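Local coordinates for protein cyanophycinase-like exopeptidase (actinobacterium SCGC AAA027-L06, PDB 6NQC) that probably cleaves peptides as a serine exopeptidase of family S51, the family that includes the cyanophycinases, at residues V29-Y34 against D218-L223; G122-L127 against C153-M158. All coordinates share one frame; numbering follows the deposited sequence.

Interaction 1: V29-Y34 against D218-L223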
# COMPACT_ATOMS: atom_id res chain seq x y z
N VAL A 29 3.81 0.37 3.82
CA VAL A 29 4.39 1.57 4.42
C VAL A 29 3.54 2.01 5.60
O VAL A 29 2.32 2.12 5.49
CB VAL A 29 4.52 2.69 3.39
CG1 VAL A 29 5.19 3.92 3.95
CG2 VAL A 29 5.38 2.17 2.17
N GLY A 30 4.19 2.29 6.73
CA GLY A 30 3.46 2.67 7.93
C GLY A 30 2.98 4.11 7.97
O GLY A 30 1.94 4.42 8.59
N SER A 31 3.69 5.01 7.31
CA SER A 31 3.33 6.43 7.14
C SER A 31 4.42 7.03 6.25
O SER A 31 5.47 6.42 6.03
CB SER A 31 3.24 7.22 8.46
OG SER A 31 4.52 7.62 8.94
N GLY A 32 4.17 8.24 5.77
CA GLY A 32 5.23 9.05 5.18
C GLY A 32 5.33 8.95 3.69
O GLY A 32 6.42 9.21 3.16
N GLU A 33 4.24 8.57 3.01
CA GLU A 33 4.27 8.51 1.56
C GLU A 33 4.74 9.86 0.99
O GLU A 33 4.44 10.93 1.54
CB GLU A 33 2.91 8.14 0.99
CG GLU A 33 1.80 9.19 1.16
CD GLU A 33 0.99 8.98 2.42
OE1 GLU A 33 1.45 9.42 3.47
OE2 GLU A 33 -0.09 8.33 2.35
N TYR A 34 5.48 9.76 -0.12
CA TYR A 34 5.89 10.90 -0.93
C TYR A 34 6.81 11.85 -0.20
O TYR A 34 7.03 12.98 -0.66
CB TYR A 34 4.68 11.66 -1.49
CG TYR A 34 3.63 10.80 -2.15
CD1 TYR A 34 3.98 9.59 -2.74
CD2 TYR A 34 2.29 11.17 -2.15
CE1 TYR A 34 3.04 8.78 -3.33
CE2 TYR A 34 1.31 10.34 -2.77
CZ TYR A 34 1.72 9.15 -3.36
OH TYR A 34 0.81 8.30 -3.97
N ASP A 218 5.83 0.93 12.11
CA ASP A 218 5.95 2.27 12.65
C ASP A 218 5.87 3.34 11.55
O ASP A 218 6.05 3.08 10.35
CB ASP A 218 7.29 2.48 13.37
CG ASP A 218 7.36 1.79 14.71
OD1 ASP A 218 6.31 1.39 15.22
OD2 ASP A 218 8.47 1.63 15.25
N GLU A 219 5.65 4.58 11.99
CA GLU A 219 5.72 5.71 11.08
C GLU A 219 7.08 5.77 10.38
O GLU A 219 8.12 5.34 10.92
CB GLU A 219 5.43 7.00 11.84
CG GLU A 219 3.98 7.02 12.34
CD GLU A 219 3.48 8.38 12.74
OE1 GLU A 219 4.27 9.18 13.27
OE2 GLU A 219 2.28 8.61 12.53
N VAL A 220 7.02 6.21 9.13
CA VAL A 220 8.18 6.39 8.25
C VAL A 220 9.02 5.13 8.20
O VAL A 220 10.25 5.19 8.12
CB VAL A 220 8.99 7.61 8.73
CG1 VAL A 220 9.98 8.04 7.64
CG2 VAL A 220 8.07 8.73 9.10
N THR A 221 8.36 3.98 8.20
CA THR A 221 9.00 2.68 8.09
C THR A 221 8.18 1.87 7.08
O THR A 221 6.97 2.12 6.90
CB THR A 221 9.05 1.95 9.42
OG1 THR A 221 9.61 2.84 10.41
CG2 THR A 221 9.88 0.70 9.37
N ALA A 222 8.86 0.94 6.41
CA ALA A 222 8.22 0.10 5.41
C ALA A 222 8.79 -1.31 5.48
O ALA A 222 9.88 -1.55 6.03
CB ALA A 222 8.38 0.69 3.98
N LEU A 223 8.02 -2.22 4.94
CA LEU A 223 8.42 -3.60 4.71
C LEU A 223 8.19 -3.88 3.23
O LEU A 223 7.12 -3.56 2.69
CB LEU A 223 7.61 -4.54 5.58
CG LEU A 223 8.09 -5.99 5.72
CD1 LEU A 223 9.38 -6.01 6.54
CD2 LEU A 223 7.00 -6.82 6.38

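Interaction 2: G122-L127 against C153-M158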
# COMPACT_ATOMS: atom_id res chain seq x y z
N GLY A 122 -5.60 7.62 3.92
CA GLY A 122 -6.95 8.10 4.07
C GLY A 122 -7.80 7.09 4.83
O GLY A 122 -7.42 6.60 5.89
N ASP A 123 -8.97 6.80 4.30
CA ASP A 123 -9.94 5.93 4.95
C ASP A 123 -9.84 4.54 4.31
O ASP A 123 -10.14 4.38 3.12
CB ASP A 123 -11.34 6.52 4.79
CG ASP A 123 -12.44 5.62 5.35
OD1 ASP A 123 -12.18 4.49 5.80
OD2 ASP A 123 -13.58 6.08 5.30
N PRO A 124 -9.37 3.52 5.04
CA PRO A 124 -9.21 2.22 4.42
C PRO A 124 -10.53 1.59 4.05
O PRO A 124 -10.59 0.85 3.06
CB PRO A 124 -8.47 1.41 5.50
CG PRO A 124 -8.93 2.02 6.75
CD PRO A 124 -9.09 3.49 6.49
N HIS A 125 -11.61 1.87 4.78
CA HIS A 125 -12.89 1.29 4.41
C HIS A 125 -13.38 1.87 3.09
O HIS A 125 -13.87 1.13 2.23
CB HIS A 125 -13.89 1.51 5.53
CG HIS A 125 -13.45 0.86 6.80
ND1 HIS A 125 -13.59 -0.49 7.02
CD2 HIS A 125 -12.81 1.36 7.89
CE1 HIS A 125 -13.10 -0.79 8.21
NE2 HIS A 125 -12.61 0.31 8.76
N TYR A 126 -13.21 3.18 2.90
CA TYR A 126 -13.62 3.79 1.63
C TYR A 126 -12.73 3.30 0.49
O TYR A 126 -13.24 3.03 -0.61
CB TYR A 126 -13.58 5.31 1.75
CG TYR A 126 -14.19 6.02 0.56
CD1 TYR A 126 -15.56 6.03 0.35
CD2 TYR A 126 -13.37 6.70 -0.36
CE1 TYR A 126 -16.13 6.67 -0.74
CE2 TYR A 126 -13.92 7.34 -1.48
CZ TYR A 126 -15.31 7.32 -1.66
OH TYR A 126 -15.88 7.95 -2.75
N LEU A 127 -11.42 3.19 0.72
CA LEU A 127 -10.52 2.72 -0.32
C LEU A 127 -10.98 1.36 -0.80
O LEU A 127 -11.18 1.14 -2.00
CB LEU A 127 -9.09 2.65 0.19
CG LEU A 127 -8.06 2.08 -0.82
CD1 LEU A 127 -8.20 2.76 -2.19
CD2 LEU A 127 -6.65 2.21 -0.29
N CYS A 153 0.37 2.92 1.66
CA CYS A 153 0.79 3.61 2.88
C CYS A 153 -0.42 3.81 3.78
O CYS A 153 -1.47 4.29 3.33
CB CYS A 153 1.44 4.93 2.52
SG CYS A 153 1.88 5.90 3.94
N SER A 154 -0.27 3.41 5.05
CA SER A 154 -1.30 3.55 6.08
C SER A 154 -2.57 2.82 5.62
O SER A 154 -2.55 1.59 5.48
CB SER A 154 -1.54 5.03 6.38
OG SER A 154 -2.32 5.14 7.54
N ALA A 155 -3.65 3.56 5.32
CA ALA A 155 -4.85 2.93 4.80
C ALA A 155 -4.54 2.08 3.59
O ALA A 155 -5.19 1.05 3.35
CB ALA A 155 -5.91 3.96 4.43
N GLY A 156 -3.59 2.54 2.75
CA GLY A 156 -3.26 1.82 1.54
C GLY A 156 -2.60 0.49 1.79
O GLY A 156 -2.72 -0.43 0.98
N ALA A 157 -1.90 0.37 2.90
CA ALA A 157 -1.37 -0.91 3.31
C ALA A 157 -2.45 -1.80 3.92
O ALA A 157 -2.46 -3.02 3.71
CB ALA A 157 -0.22 -0.70 4.28
N MET A 158 -3.39 -1.22 4.68
CA MET A 158 -4.42 -2.03 5.35
C MET A 158 -5.30 -2.75 4.34
O MET A 158 -5.75 -3.89 4.58
CB MET A 158 -5.27 -1.14 6.27
CG MET A 158 -4.45 -0.52 7.42
SD MET A 158 -5.36 0.68 8.41
CE MET A 158 -6.65 -0.39 9.11
O HOH W 1 -4.35 6.38 6.28

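Interaction 1: V29-Y34 against D218-L223
Gly30 N donates to Thr221 O over 2.8 Å in a nearly straight bond. It fastens the end of strand 26-29 to the start of strand 221-225, where Val29 and Ala222 form an antiparallel non-hydrogen-bonded pair. On the face they share, one methyl of the valine, CG2, packs on Ala222 CB at 3.8 Å. Past the strand end the grip passes to a side chain. Ser31 OG is turned between its own backbone N and carbonyl carbon (chi1 80°), a rotation that brings it up to the type II turn Asp218–Thr221, where it accepts from Val220 N at 2.9 Å. The bond is bent, and the same oxygen rests on Glu219 CB at 3.1 Å. Gly30 CA lies 3.6 Å from Asp218 O, a CA-H...O contact made possible by the close approach of the two backbones there. Beyond CG the Glu219 chain extends past Ser31, and its OE2 is hydrogen-bonded to His189 ND1. The serine is bonded to the turn from which this carboxylate departs, a geometry consistent with the acid position of the Ser-His-Glu triad of S51 peptidases.

Interaction 2: G122-L127 against C153-M158
The ring of Pro124 lies over the methyl of Ala155, with CB and CD of the proline both 3.8 Å from Ala155 CB. That methyl is wedged deeper still, against the backbone leading into helix 124-131: Gly122 O is 3.4 Å from it and Pro124 N 3.5 Å. To one side of this methyl, Met158 runs alongside the proline and points the same way; the bend at its chi3 (64°) places CE 4.1 Å from Pro124 CG. From one turn further along the first helix comes Leu127, whose chi1 near 180° carries the branch toward helix 155-158, while chi2 (49°) turns CD2 onto Gly156 CA at 3.9 Å. The two helix starts meet here at what has the form of a nucleophile elbow, Gly152-X-Ser154-X-Gly156, in which Ser154, the probable nucleophile, has the strained, positive-phi backbone usual for such an elbow between strand 149-153 and helix 155-158. Its OG makes a weak hydrogen bond with His189 NE2. Beside it a water accepts from Gly122 N at 2.9 Å and from Ala155 N at 3.1 Å, two converging amides that would suit an oxyanion hole, with the partial positive charge of a helix start probably adding to the pull. On the far side of Pro124, Asp123 caps its helix, OD1 taking weak bonds from both His125 N and Tyr126 N.

Overall arrangement
Both interactions lie at the same edge of one mixed sheet, past the C-terminal ends of strands 26-29, 116-119 and 149-153 and at the start of antiparallel strand 221-225, where the putative catalytic residues gather. Interaction 1 is buried and mainly polar: backbone and serine bonds tie a strand end to a turn. Interaction 2 is only partly buried and joins two helix starts by apolar packing, with one water held between two backbone amides. They touch directly: Val29 O probably accepts from Ser154 N at 2.9 Å and Ser31 packs on the sulfur of Cys153. One brings the presumed acid, the other the presumed nucleophile; His189 hydrogen-bonds the acid and, weakly, the nucleophile. Interaction 2 is nested within the long loop that interaction 1 closes.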